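Local coordinates for SusD-like carbohydrate binding protein (Bacteroides vulgatus, PDB 3LEW) that probably binds carbohydrate at the outer membrane of a gut Bacteroides, as a SusD-family protein probably involved in binding nutrients, at residues A[69-74]-A[419-424]; A[453-456]-A[461-464]; A[232-237]-A[348-353]; A[204-209]-A[223-228]. One frame throughout, in Å; residues are numbered along the deposited sequence.

Interaction 1: residues A[69-74]-A[419-424]; sequences THNEFS and VVRNAY
Val419 meets Phe73 first: in the conformer described, its methyl CG2 lies 3.6 Å from CZ of the Phe73 ring, the side chains reaching toward one another, though a second conformer of the valine makes this touch less certain. A short branched residue suits this buried place, since it fills in beside the ring without a polar group to satisfy. Two residues on, Arg421 carries the polar part of the contact. Its aliphatic chain is fully stretched out, and this reach brings the guanidinium to the last turn of the helix that contains Asn71. There NH1 donates to the backbone O of Asn71 at 2.8 Å, with an N-H...O angle of 167° and the oxygen in the guanidinium plane; NH2 adds a weak bond to the same O at 3.3 Å. CE2 of Phe73 lies over one face of the guanidinium, 3.6 Å from NH2, with the two planes 31° apart. Phe73 is placed for this by its positive phi of 73°, in the Schellman motif that ends the helix. The amide of Asn71 is turned to other partners, ND2 to the carbonyls of Ala54 and Val59 and OD1 to the N of Leu61. Arg421 also donates to the backbone O of Gly56 and of Phe452. The guanidinium is thus fixed in rotation by several carbonyl oxygens, and its positive charge is probably favoured by the partial negative charge gathered at this helix end.

Interaction 2: residues A[453-456]-A[461-464]; sequences FNFP and FCPN
The long loop between strand 440-448 and helix 474-479 bends round so that Phe461 lies over residues 453-455, where its ring is packed against both backbone and side chain. The edge of Phe461 points into the face of Phe455 in a T-shaped pair, centroids 5.0 Å apart and planes at 83°. CD1 of Phe461 stands over the centre of the Phe455 ring, 3.7 Å from its CE1. One face of Phe461 is taken by the backbone: CA of Asn454 sits 3.8 Å from the ring centroid in a CH-pi contact, somewhat toward the rim. A chi1 of -68° in Phe461 turns its CG to lie beside its own backbone N. Neither segment is helix or strand and no direct hydrogen bond joins them, so ring packing and one water make the contact. The water bridges the two segments, donating to O of Phe453 at 2.9 Å and accepting from N of Phe461 at 2.8 Å. Asn454 suits its place because its ND2 donates to the O of Phe455 at 2.9 Å, bracing the local backbone. Beyond the pair, Phe455 stacks on Tyr467 and meets Phe73 edge-to-face.

Interaction 3: residues A[232-237]-A[348-353]; sequences KDNYLM and EIYLIN
The loop 232-237 passes alongside one turn of helix 346-359, with the nearest CA atoms, those of Asn234 and Tyr350, 8.1 Å apart, a gap that the tyrosine side chain spans. From the helix Tyr350 reaches toward the loop, and its OH donates to the backbone O of Asn234 at 2.7 Å. The hydroxyl lies in the carbonyl plane on a lone pair, with a C=O...O angle of 132°, and the accepting oxygen sits at the ring's edge, in its plane. CB of Asn234 also comes within 3.4 Å of the same OH. Leu236 covers one face of the ring: its CD1 stands 4.1 Å from the ring centroid in a CH-pi contact, while CG lies 3.7 Å from CE1 of Tyr350. A chi1 of -72° turns this CG toward the ring; CD1 then lies over the face and CD2 beyond the rim, near CE1. Tyrosine suits the place because one residue supplies a flat apolar surface and a polar end. A phenylalanine here would probably keep the leucine contact but leave the Asn234 carbonyl without this donor, and the loop less firmly fixed to the helix. Around the pair, Leu236 touches Ala375 and Tyr350 touches Asp371, both of helix 365-376, and Tyr350 also meets Leu230 of helix 219-232. The arrangement is that of a connecting loop fastened to the face of a helix within the helical part of a SusD-family fold, whose sequence families belong to the TPR clan.

Interaction 4: residues A[204-209]-A[223-228]; sequences VVLGIL and KTYSDK
Tyr225 on helix 219-232 is the side chain round which this helix pair closes. Its CB lies 4.0 Å from the backbone O of Leu206, and from there the ring, with CG anti to the carbonyl carbon (chi1 -63°), rises along helix 202-215. CD1 meets CD2 of Leu206 at 3.9 Å. The six ring carbons then share one partner: CD1 of Leu209 stands over the centre of the ring, 3.6 Å from the centroid and 3° off the normal, an almost ideally placed CH-pi contact. On the far rim CE2 also takes CD2 of Leu209 at 4.0 Å. At the tip, OH is hydrogen-bonded to Glu182 of helix 170-187, so the polar end finds its mate in a third helix. Leu206 serves two neighbours: its CD1 meets CB of Lys228 at 4.0 Å, and its CD2 touches both the lysine and the tyrosine ring; the exposed lysine gives the contact its aliphatic base and turns its amine away. The axes of the two short helical segments approach to 8.3 Å and run roughly antiparallel, at 145°, as in a helical hairpin, an arrangement consistent with the TPR-clan relationship of the family. Were this tyrosine an alanine, Leu209 would probably lose the ring under its methyl and Glu182 its hydroxyl partner. Since no hydrogen bond passes directly between the two segments, their hold on each other is one of dispersion and ring-methyl contact, with the polar tip of the tyrosine tying the pair to helix 170-187.

Near the N terminus, residues 69-74 open the widest loop, which closes only when 419-424 comes back to them in interaction 1 and so joins the N-terminal part of the chain to the loop after helix 408-414. Nested within it are interaction 4, a short hairpin between helices 202-215 and 219-232, and then interaction 3, which links the loop just after that hairpin to helix 346-359. These two touch: ND2 of Asn353 probably hydrogen-bonds to Asp227 and Ser226, fixing the hairpin to the later helix. Interaction 2 follows interaction 1 in series as a small local loop, packed directly against it. No two loops cross. Interactions 1 and 4 lie on opposite sides of the chain's centre, about 33 Å apart between centres.

Interaction 1: residues A[69-74]-A[419-424]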
loop_
_atom_site.group_PDB
_atom_site.type_symbol
_atom_site.label_atom_id
_atom_site.label_comp_id
_atom_site.label_asym_id
_atom_site.label_seq_id
_atom_site.Cartn_x
_atom_site.Cartn_y
_atom_site.Cartn_z
ATOM N N THR A 69 -13.289 -11.731 -4.419
ATOM C CA THR A 69 -14.337 -11.067 -3.670
ATOM C C THR A 69 -13.952 -9.605 -3.334
ATOM O O THR A 69 -14.815 -8.790 -3.164
ATOM C CB THR A 69 -14.759 -11.815 -2.417
ATOM O OG1 THR A 69 -13.635 -11.952 -1.526
ATOM C CG2 THR A 69 -15.358 -13.241 -2.755
ATOM N N HIS A 70 -12.668 -9.311 -3.226
ATOM C CA HIS A 70 -12.166 -7.951 -3.023
ATOM C C HIS A 70 -12.439 -7.121 -4.255
ATOM O O HIS A 70 -12.889 -5.968 -4.130
ATOM C CB HIS A 70 -10.642 -7.917 -2.647
ATOM C CG HIS A 70 -10.281 -8.841 -1.527
ATOM N ND1 HIS A 70 -10.428 -10.204 -1.639
ATOM C CD2 HIS A 70 -9.773 -8.619 -0.287
ATOM C CE1 HIS A 70 -10.047 -10.783 -0.505
ATOM N NE2 HIS A 70 -9.631 -9.845 0.331
ATOM N N ASN A 71 -12.194 -7.689 -5.451
ATOM C CA ASN A 71 -12.473 -6.989 -6.695
ATOM C C ASN A 71 -13.965 -6.647 -6.798
ATOM O O ASN A 71 -14.317 -5.630 -7.384
ATOM C CB ASN A 71 -11.958 -7.818 -7.872
ATOM C CG ASN A 71 -11.738 -7.026 -9.163
ATOM O OD1 ASN A 71 -12.078 -7.535 -10.245
ATOM N ND2 ASN A 71 -11.088 -5.850 -9.085
ATOM N N GLU A 72 -14.817 -7.487 -6.223
ATOM C CA GLU A 72 -16.270 -7.324 -6.187
ATOM C C GLU A 72 -16.770 -6.348 -5.114
ATOM O O GLU A 72 -17.979 -5.995 -5.087
ATOM C CB GLU A 72 -16.911 -8.661 -5.816
ATOM C CG GLU A 72 -16.722 -9.768 -6.779
ATOM C CD GLU A 72 -17.576 -10.955 -6.435
ATOM O OE1 GLU A 72 -17.723 -11.286 -5.241
ATOM O OE2 GLU A 72 -18.124 -11.559 -7.364
ATOM N N PHE A 73 -15.876 -5.975 -4.203
ATOM C CA PHE A 73 -16.179 -5.147 -3.013
ATOM C C PHE A 73 -16.945 -5.869 -1.910
ATOM O O PHE A 73 -17.509 -5.230 -1.004
ATOM C CB PHE A 73 -16.858 -3.809 -3.380
ATOM C CG PHE A 73 -15.976 -2.893 -4.165
ATOM C CD1 PHE A 73 -15.088 -2.044 -3.545
ATOM C CD2 PHE A 73 -16.049 -2.874 -5.530
ATOM C CE1 PHE A 73 -14.249 -1.208 -4.290
ATOM C CE2 PHE A 73 -15.252 -2.074 -6.259
ATOM C CZ PHE A 73 -14.336 -1.230 -5.653
ATOM N N SER A 74 -16.997 -7.197 -1.957
ATOM C CA SER A 74 -17.696 -7.904 -0.876
ATOM C C SER A 74 -16.804 -8.350 0.309
ATOM O O SER A 74 -17.341 -8.559 1.413
ATOM C CB SER A 74 -18.481 -9.080 -1.429
ATOM O OG SER A 74 -17.611 -10.069 -1.845
ATOM N N VAL A 419 -14.520 4.873 -7.667
ATOM C CA VAL A 419 -14.047 3.785 -8.516
ATOM C C VAL A 419 -14.674 3.946 -9.881
ATOM O O VAL A 419 -15.857 4.260 -9.970
ATOM C CB VAL A 419 -14.503 2.419 -7.945
ATOM C CG1 VAL A 419 -14.379 1.275 -9.007
ATOM C CG2 VAL A 419 -13.717 2.115 -6.700
ATOM N N VAL A 420 -13.916 3.726 -10.947
ATOM C CA VAL A 420 -14.438 3.832 -12.308
ATOM C C VAL A 420 -14.013 2.560 -13.056
ATOM O O VAL A 420 -12.827 2.181 -13.045
ATOM C CB VAL A 420 -13.869 5.076 -13.071
ATOM C CG1 VAL A 420 -14.364 5.101 -14.534
ATOM C CG2 VAL A 420 -14.278 6.367 -12.360
ATOM N N ARG A 421 -14.987 1.899 -13.665
ATOM C CA ARG A 421 -14.754 0.636 -14.394
ATOM C C ARG A 421 -15.647 0.521 -15.613
ATOM O O ARG A 421 -16.869 0.331 -15.494
ATOM C CB ARG A 421 -15.024 -0.572 -13.499
ATOM C CG ARG A 421 -14.032 -0.678 -12.314
ATOM C CD ARG A 421 -14.260 -1.904 -11.523
ATOM N NE ARG A 421 -13.341 -1.987 -10.376
ATOM C CZ ARG A 421 -13.434 -2.931 -9.453
ATOM N NH1 ARG A 421 -14.420 -3.825 -9.520
ATOM N NH2 ARG A 421 -12.574 -2.977 -8.437
ATOM N N ASN A 422 -15.023 0.554 -16.777
ATOM C CA ASN A 422 -15.734 0.397 -18.027
ATOM C C ASN A 422 -15.558 -0.989 -18.645
ATOM O O ASN A 422 -14.529 -1.614 -18.495
ATOM C CB ASN A 422 -15.327 1.518 -18.986
ATOM C CG ASN A 422 -15.811 2.865 -18.490
ATOM O OD1 ASN A 422 -16.994 3.013 -18.177
ATOM N ND2 ASN A 422 -14.903 3.828 -18.349
ATOM N N ALA A 423 -16.601 -1.442 -19.341
ATOM C CA ALA A 423 -16.632 -2.743 -19.991
ATOM C C ALA A 423 -15.710 -2.727 -21.224
ATOM O O ALA A 423 -15.737 -1.789 -21.998
ATOM C CB ALA A 423 -18.086 -3.098 -20.420
ATOM N N TYR A 424 -14.893 -3.771 -21.380
ATOM C CA TYR A 424 -14.058 -3.972 -22.568
ATOM C C TYR A 424 -14.676 -5.027 -23.473
ATOM O O TYR A 424 -15.157 -6.054 -22.983
ATOM C CB TYR A 424 -12.634 -4.376 -22.121
ATOM C CG TYR A 424 -11.595 -4.169 -23.207
ATOM C CD1 TYR A 424 -11.059 -2.900 -23.455
ATOM C CD2 TYR A 424 -11.211 -5.203 -24.026
ATOM C CE1 TYR A 424 -10.188 -2.675 -24.470
ATOM C CE2 TYR A 424 -10.329 -5.000 -25.033
ATOM C CZ TYR A 424 -9.797 -3.723 -25.255
ATOM O OH TYR A 424 -8.888 -3.546 -26.262
#

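Interaction 2: residues A[453-456]-A[461-464]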
loop_
_atom_site.group_PDB
_atom_site.type_symbol
_atom_site.label_atom_id
_atom_site.label_comp_id
_atom_site.label_asym_id
_atom_site.label_seq_id
_atom_site.Cartn_x
_atom_site.Cartn_y
_atom_site.Cartn_z
ATOM N N PHE A 453 -18.913 -4.191 -12.192
ATOM C CA PHE A 453 -19.167 -2.802 -12.626
ATOM C C PHE A 453 -19.999 -1.928 -11.648
ATOM O O PHE A 453 -20.318 -0.767 -11.942
ATOM C CB PHE A 453 -19.930 -2.859 -13.965
ATOM C CG PHE A 453 -19.157 -3.548 -15.037
ATOM C CD1 PHE A 453 -18.054 -2.938 -15.592
ATOM C CD2 PHE A 453 -19.482 -4.833 -15.423
ATOM C CE1 PHE A 453 -17.286 -3.587 -16.567
ATOM C CE2 PHE A 453 -18.718 -5.473 -16.417
ATOM C CZ PHE A 453 -17.628 -4.835 -16.967
ATOM N N ASN A 454 -20.375 -2.521 -10.533
ATOM C CA ASN A 454 -21.158 -1.842 -9.497
ATOM C C ASN A 454 -20.915 -2.539 -8.187
ATOM O O ASN A 454 -20.192 -3.539 -8.134
ATOM C CB ASN A 454 -22.641 -1.876 -9.858
ATOM C CG ASN A 454 -23.078 -3.241 -10.294
ATOM O OD1 ASN A 454 -23.188 -3.504 -11.497
ATOM N ND2 ASN A 454 -23.255 -4.140 -9.343
ATOM N N PHE A 455 -21.464 -1.977 -7.100
ATOM C CA PHE A 455 -21.296 -2.546 -5.790
ATOM C C PHE A 455 -22.193 -3.771 -5.625
ATOM O O PHE A 455 -23.098 -3.962 -6.440
ATOM C CB PHE A 455 -21.608 -1.502 -4.716
ATOM C CG PHE A 455 -20.603 -0.431 -4.615
ATOM C CD1 PHE A 455 -19.246 -0.734 -4.403
ATOM C CD2 PHE A 455 -20.979 0.905 -4.659
ATOM C CE1 PHE A 455 -18.295 0.289 -4.255
ATOM C CE2 PHE A 455 -20.039 1.931 -4.500
ATOM C CZ PHE A 455 -18.671 1.606 -4.299
ATOM N N PRO A 456 -21.945 -4.616 -4.608
ATOM C CA PRO A 456 -22.715 -5.860 -4.493
ATOM C C PRO A 456 -24.229 -5.685 -4.403
ATOM O O PRO A 456 -24.967 -6.561 -4.844
ATOM C CB PRO A 456 -22.183 -6.464 -3.188
ATOM C CG PRO A 456 -20.832 -6.041 -3.124
ATOM C CD PRO A 456 -20.799 -4.639 -3.677
ATOM N N PHE A 461 -21.193 2.863 -8.454
ATOM C CA PHE A 461 -19.997 3.293 -7.750
ATOM C C PHE A 461 -20.122 4.787 -7.486
ATOM O O PHE A 461 -20.625 5.527 -8.321
ATOM C CB PHE A 461 -18.771 3.110 -8.623
ATOM C CG PHE A 461 -18.408 1.685 -8.894
ATOM C CD1 PHE A 461 -18.472 0.722 -7.903
ATOM C CD2 PHE A 461 -17.960 1.314 -10.175
ATOM C CE1 PHE A 461 -18.091 -0.603 -8.149
ATOM C CE2 PHE A 461 -17.588 -0.003 -10.412
ATOM C CZ PHE A 461 -17.643 -0.947 -9.401
ATOM N N CYS A 462 -19.728 5.203 -6.301
ATOM C CA CYS A 462 -19.820 6.608 -5.913
ATOM C C CYS A 462 -18.717 6.899 -4.888
ATOM O O CYS A 462 -18.092 5.979 -4.345
ATOM C CB CYS A 462 -21.201 6.882 -5.302
ATOM S SG CYS A 462 -21.552 6.052 -3.767
ATOM N N PRO A 463 -18.430 8.190 -4.641
ATOM C CA PRO A 463 -17.529 8.492 -3.552
ATOM C C PRO A 463 -18.100 8.123 -2.175
ATOM O O PRO A 463 -19.307 8.061 -1.955
ATOM C CB PRO A 463 -17.347 10.032 -3.649
ATOM C CG PRO A 463 -17.862 10.404 -4.992
ATOM C CD PRO A 463 -18.899 9.410 -5.331
ATOM N N ASN A 464 -17.195 7.860 -1.249
ATOM C CA ASN A 464 -17.558 7.722 0.147
ATOM C C ASN A 464 -18.570 6.603 0.397
ATOM O O ASN A 464 -19.521 6.746 1.190
ATOM C CB ASN A 464 -18.065 9.045 0.694
ATOM C CG ASN A 464 -17.027 10.168 0.652
ATOM O OD1 ASN A 464 -15.819 9.947 0.791
ATOM N ND2 ASN A 464 -17.514 11.399 0.469
HETATM O O HOH W 1 -21.319 1.768 -11.064
#

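Interaction 3: residues A[232-237]-A[348-353]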
loop_
_atom_site.group_PDB
_atom_site.type_symbol
_atom_site.label_atom_id
_atom_site.label_comp_id
_atom_site.label_asym_id
_atom_site.label_seq_id
_atom_site.Cartn_x
_atom_site.Cartn_y
_atom_site.Cartn_z
ATOM N N LYS A 232 18.229 14.454 0.230
ATOM C CA LYS A 232 19.132 13.351 0.608
ATOM C C LYS A 232 19.141 12.205 -0.409
ATOM O O LYS A 232 20.114 11.472 -0.479
ATOM C CB LYS A 232 18.666 12.730 1.935
ATOM C CG LYS A 232 18.894 13.566 3.169
ATOM C CD LYS A 232 18.071 12.957 4.342
ATOM C CE LYS A 232 18.786 13.074 5.668
ATOM N NZ LYS A 232 18.220 14.150 6.543
ATOM N N ASP A 233 18.023 11.985 -1.115
ATOM C CA ASP A 233 17.858 10.827 -1.971
ATOM C C ASP A 233 16.799 11.096 -3.038
ATOM O O ASP A 233 15.616 11.109 -2.729
ATOM C CB ASP A 233 17.460 9.604 -1.140
ATOM C CG ASP A 233 17.354 8.317 -1.973
ATOM O OD1 ASP A 233 17.770 8.311 -3.178
ATOM O OD2 ASP A 233 16.844 7.292 -1.409
ATOM N N ASN A 234 17.228 11.335 -4.272
ATOM C CA ASN A 234 16.288 11.663 -5.363
ATOM C C ASN A 234 16.384 10.680 -6.525
ATOM O O ASN A 234 15.900 10.937 -7.638
ATOM C CB ASN A 234 16.476 13.140 -5.776
ATOM C CG ASN A 234 17.717 13.387 -6.606
ATOM O OD1 ASN A 234 17.827 14.434 -7.261
ATOM N ND2 ASN A 234 18.655 12.466 -6.587
ATOM N N TYR A 235 16.936 9.503 -6.229
ATOM C CA TYR A 235 17.180 8.473 -7.230
ATOM C C TYR A 235 15.879 7.943 -7.834
ATOM O O TYR A 235 14.918 7.644 -7.124
ATOM C CB TYR A 235 17.913 7.288 -6.632
ATOM C CG TYR A 235 18.272 6.239 -7.641
ATOM C CD1 TYR A 235 19.374 6.397 -8.447
ATOM C CD2 TYR A 235 17.516 5.071 -7.799
ATOM C CE1 TYR A 235 19.729 5.438 -9.391
ATOM C CE2 TYR A 235 17.882 4.082 -8.754
ATOM C CZ TYR A 235 18.999 4.270 -9.528
ATOM O OH TYR A 235 19.419 3.360 -10.502
ATOM N N LEU A 236 15.852 7.861 -9.154
ATOM C CA LEU A 236 14.779 7.185 -9.847
ATOM C C LEU A 236 15.402 6.080 -10.696
ATOM O O LEU A 236 16.398 6.321 -11.398
ATOM C CB LEU A 236 13.979 8.154 -10.730
ATOM C CG LEU A 236 13.058 9.162 -10.003
ATOM C CD1 LEU A 236 12.396 10.168 -10.954
ATOM C CD2 LEU A 236 11.960 8.429 -9.175
HETATM N N MSE A 237 14.821 4.883 -10.634
HETATM C CA MSE A 237 15.443 3.699 -11.237
HETATM C C MSE A 237 15.416 3.762 -12.756
HETATM O O MSE A 237 14.632 4.506 -13.365
HETATM C CB MSE A 237 14.793 2.411 -10.707
HETATM C CG MSE A 237 13.373 2.141 -11.189
HETATM SE SE MSE A 237 12.707 0.452 -10.589
HETATM C CE MSE A 237 11.882 1.173 -9.023
ATOM N N GLU A 348 7.302 7.560 -5.175
ATOM C CA GLU A 348 6.182 8.006 -4.362
ATOM C C GLU A 348 6.467 9.344 -3.690
ATOM O O GLU A 348 5.552 10.159 -3.520
ATOM C CB GLU A 348 5.836 6.940 -3.307
ATOM C CG GLU A 348 4.631 7.329 -2.432
ATOM C CD GLU A 348 4.476 6.505 -1.164
ATOM O OE1 GLU A 348 5.167 5.496 -0.972
ATOM O OE2 GLU A 348 3.643 6.918 -0.313
ATOM N N ILE A 349 7.722 9.552 -3.261
ATOM C CA ILE A 349 8.108 10.809 -2.593
ATOM C C ILE A 349 8.049 11.963 -3.573
ATOM O O ILE A 349 7.568 13.030 -3.216
ATOM C CB ILE A 349 9.494 10.712 -1.914
ATOM C CG1 ILE A 349 9.591 9.456 -1.018
ATOM C CG2 ILE A 349 9.804 11.987 -1.136
ATOM C CD1 ILE A 349 8.436 9.352 0.057
ATOM N N TYR A 350 8.467 11.750 -4.824
ATOM C CA TYR A 350 8.295 12.794 -5.850
ATOM C C TYR A 350 6.809 13.143 -6.009
ATOM O O TYR A 350 6.428 14.300 -6.100
ATOM C CB TYR A 350 8.791 12.334 -7.218
ATOM C CG TYR A 350 10.261 12.506 -7.508
ATOM C CD1 TYR A 350 11.199 11.574 -7.076
ATOM C CD2 TYR A 350 10.702 13.572 -8.254
ATOM C CE1 TYR A 350 12.541 11.698 -7.372
ATOM C CE2 TYR A 350 12.068 13.718 -8.550
ATOM C CZ TYR A 350 12.979 12.754 -8.130
ATOM O OH TYR A 350 14.334 12.913 -8.468
ATOM N N LEU A 351 5.967 12.117 -6.024
ATOM C CA LEU A 351 4.520 12.333 -6.200
ATOM C C LEU A 351 3.863 13.005 -4.981
ATOM O O LEU A 351 3.017 13.865 -5.156
ATOM C CB LEU A 351 3.845 10.995 -6.491
ATOM C CG LEU A 351 4.105 10.475 -7.928
ATOM C CD1 LEU A 351 3.799 8.967 -7.959
ATOM C CD2 LEU A 351 3.203 11.216 -8.942
ATOM N N ILE A 352 4.272 12.633 -3.761
ATOM C CA ILE A 352 3.803 13.296 -2.539
ATOM C C ILE A 352 4.218 14.791 -2.528
ATOM O O ILE A 352 3.416 15.654 -2.214
ATOM C CB ILE A 352 4.346 12.626 -1.245
ATOM C CG1 ILE A 352 3.756 11.202 -1.036
ATOM C CG2 ILE A 352 4.070 13.493 0.030
ATOM C CD1 ILE A 352 4.483 10.355 -0.056
ATOM N N ASN A 353 5.483 15.037 -2.824
ATOM C CA ASN A 353 6.005 16.394 -2.944
ATOM C C ASN A 353 5.191 17.218 -3.957
ATOM O O ASN A 353 4.743 18.350 -3.655
ATOM C CB ASN A 353 7.487 16.332 -3.280
ATOM C CG ASN A 353 8.179 17.651 -3.137
ATOM O OD1 ASN A 353 8.494 18.283 -4.150
ATOM N ND2 ASN A 353 8.478 18.081 -1.874
#

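Interaction 4: residues A[204-209]-A[223-228]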
loop_
_atom_site.group_PDB
_atom_site.type_symbol
_atom_site.label_atom_id
_atom_site.label_comp_id
_atom_site.label_asym_id
_atom_site.label_seq_id
_atom_site.Cartn_x
_atom_site.Cartn_y
_atom_site.Cartn_z
ATOM N N VAL A 204 13.691 6.725 6.051
ATOM C CA VAL A 204 12.430 5.995 6.131
ATOM C C VAL A 204 11.415 6.806 6.917
ATOM O O VAL A 204 10.284 6.977 6.469
ATOM C CB VAL A 204 12.563 4.563 6.700
ATOM C CG1 VAL A 204 11.162 3.869 6.826
ATOM C CG2 VAL A 204 13.508 3.687 5.836
ATOM N N VAL A 205 11.829 7.364 8.070
ATOM C CA VAL A 205 10.918 8.217 8.857
ATOM C C VAL A 205 10.406 9.428 8.031
ATOM O O VAL A 205 9.216 9.720 8.040
ATOM C CB VAL A 205 11.553 8.666 10.167
ATOM C CG1 VAL A 205 10.584 9.601 10.933
ATOM C CG2 VAL A 205 11.915 7.428 11.065
ATOM N N LEU A 206 11.296 10.127 7.325
ATOM C CA LEU A 206 10.887 11.250 6.505
ATOM C C LEU A 206 9.844 10.792 5.481
ATOM O O LEU A 206 8.871 11.510 5.213
ATOM C CB LEU A 206 12.098 11.875 5.768
ATOM C CG LEU A 206 13.072 12.701 6.621
ATOM C CD1 LEU A 206 14.309 13.045 5.797
ATOM C CD2 LEU A 206 12.360 14.011 7.157
ATOM N N GLY A 207 10.042 9.601 4.908
ATOM C CA GLY A 207 9.142 9.144 3.876
ATOM C C GLY A 207 7.776 8.819 4.456
ATOM O O GLY A 207 6.717 9.184 3.867
ATOM N N ILE A 208 7.753 8.063 5.566
ATOM C CA ILE A 208 6.432 7.718 6.153
ATOM C C ILE A 208 5.719 8.997 6.654
ATOM O O ILE A 208 4.474 9.150 6.520
ATOM C CB ILE A 208 6.517 6.705 7.326
ATOM C CG1 ILE A 208 7.267 5.441 6.915
ATOM C CG2 ILE A 208 5.065 6.389 7.838
ATOM C CD1 ILE A 208 7.845 4.618 8.152
ATOM N N LEU A 209 6.502 9.931 7.210
ATOM C CA LEU A 209 5.959 11.247 7.610
ATOM C C LEU A 209 5.343 11.994 6.452
ATOM O O LEU A 209 4.267 12.618 6.609
ATOM C CB LEU A 209 7.045 12.165 8.194
ATOM C CG LEU A 209 7.125 12.316 9.678
ATOM C CD1 LEU A 209 8.327 13.187 10.004
ATOM C CD2 LEU A 209 5.819 12.876 10.245
ATOM N N LYS A 223 5.115 18.753 2.383
ATOM C CA LYS A 223 6.143 19.422 1.553
ATOM C C LYS A 223 7.498 19.461 2.272
ATOM O O LYS A 223 8.548 19.178 1.668
ATOM C CB LYS A 223 5.684 20.846 1.197
ATOM C CG LYS A 223 6.819 21.782 0.694
ATOM C CD LYS A 223 6.343 23.148 0.325
ATOM C CE LYS A 223 7.504 24.106 0.003
ATOM N NZ LYS A 223 7.027 25.420 -0.530
ATOM N N THR A 224 7.485 19.848 3.537
ATOM C CA THR A 224 8.734 20.005 4.313
ATOM C C THR A 224 9.489 18.697 4.426
ATOM O O THR A 224 10.703 18.623 4.139
ATOM C CB THR A 224 8.464 20.559 5.719
ATOM O OG1 THR A 224 7.969 21.893 5.591
ATOM C CG2 THR A 224 9.739 20.548 6.587
ATOM N N TYR A 225 8.779 17.636 4.788
ATOM C CA TYR A 225 9.443 16.371 5.007
ATOM C C TYR A 225 9.854 15.726 3.675
ATOM O O TYR A 225 10.919 15.113 3.584
ATOM C CB TYR A 225 8.588 15.455 5.861
ATOM C CG TYR A 225 8.318 15.984 7.267
ATOM C CD1 TYR A 225 9.362 16.352 8.104
ATOM C CD2 TYR A 225 7.021 16.091 7.750
ATOM C CE1 TYR A 225 9.113 16.840 9.388
ATOM C CE2 TYR A 225 6.763 16.566 9.030
ATOM C CZ TYR A 225 7.796 16.938 9.840
ATOM O OH TYR A 225 7.593 17.443 11.133
ATOM N N SER A 226 9.021 15.832 2.629
ATOM C CA SER A 226 9.402 15.229 1.335
ATOM C C SER A 226 10.542 16.020 0.666
ATOM O O SER A 226 11.406 15.415 0.003
ATOM C CB SER A 226 8.169 15.073 0.426
ATOM O OG SER A 226 7.518 16.307 0.201
ATOM N N ASP A 227 10.553 17.346 0.803
ATOM C CA ASP A 227 11.706 18.134 0.360
ATOM C C ASP A 227 13.010 17.628 1.043
ATOM O O ASP A 227 14.038 17.443 0.386
ATOM C CB ASP A 227 11.514 19.629 0.700
ATOM C CG ASP A 227 10.741 20.432 -0.379
ATOM O OD1 ASP A 227 10.506 19.970 -1.525
ATOM O OD2 ASP A 227 10.417 21.607 -0.064
ATOM N N LYS A 228 12.975 17.442 2.358
ATOM C CA LYS A 228 14.172 16.960 3.115
ATOM C C LYS A 228 14.641 15.628 2.584
ATOM O O LYS A 228 15.837 15.414 2.415
ATOM C CB LYS A 228 13.851 16.812 4.610
ATOM C CG LYS A 228 13.788 18.134 5.389
ATOM C CD LYS A 228 13.317 17.978 6.880
ATOM C CE LYS A 228 13.475 19.279 7.709
ATOM N NZ LYS A 228 14.854 19.423 8.239
#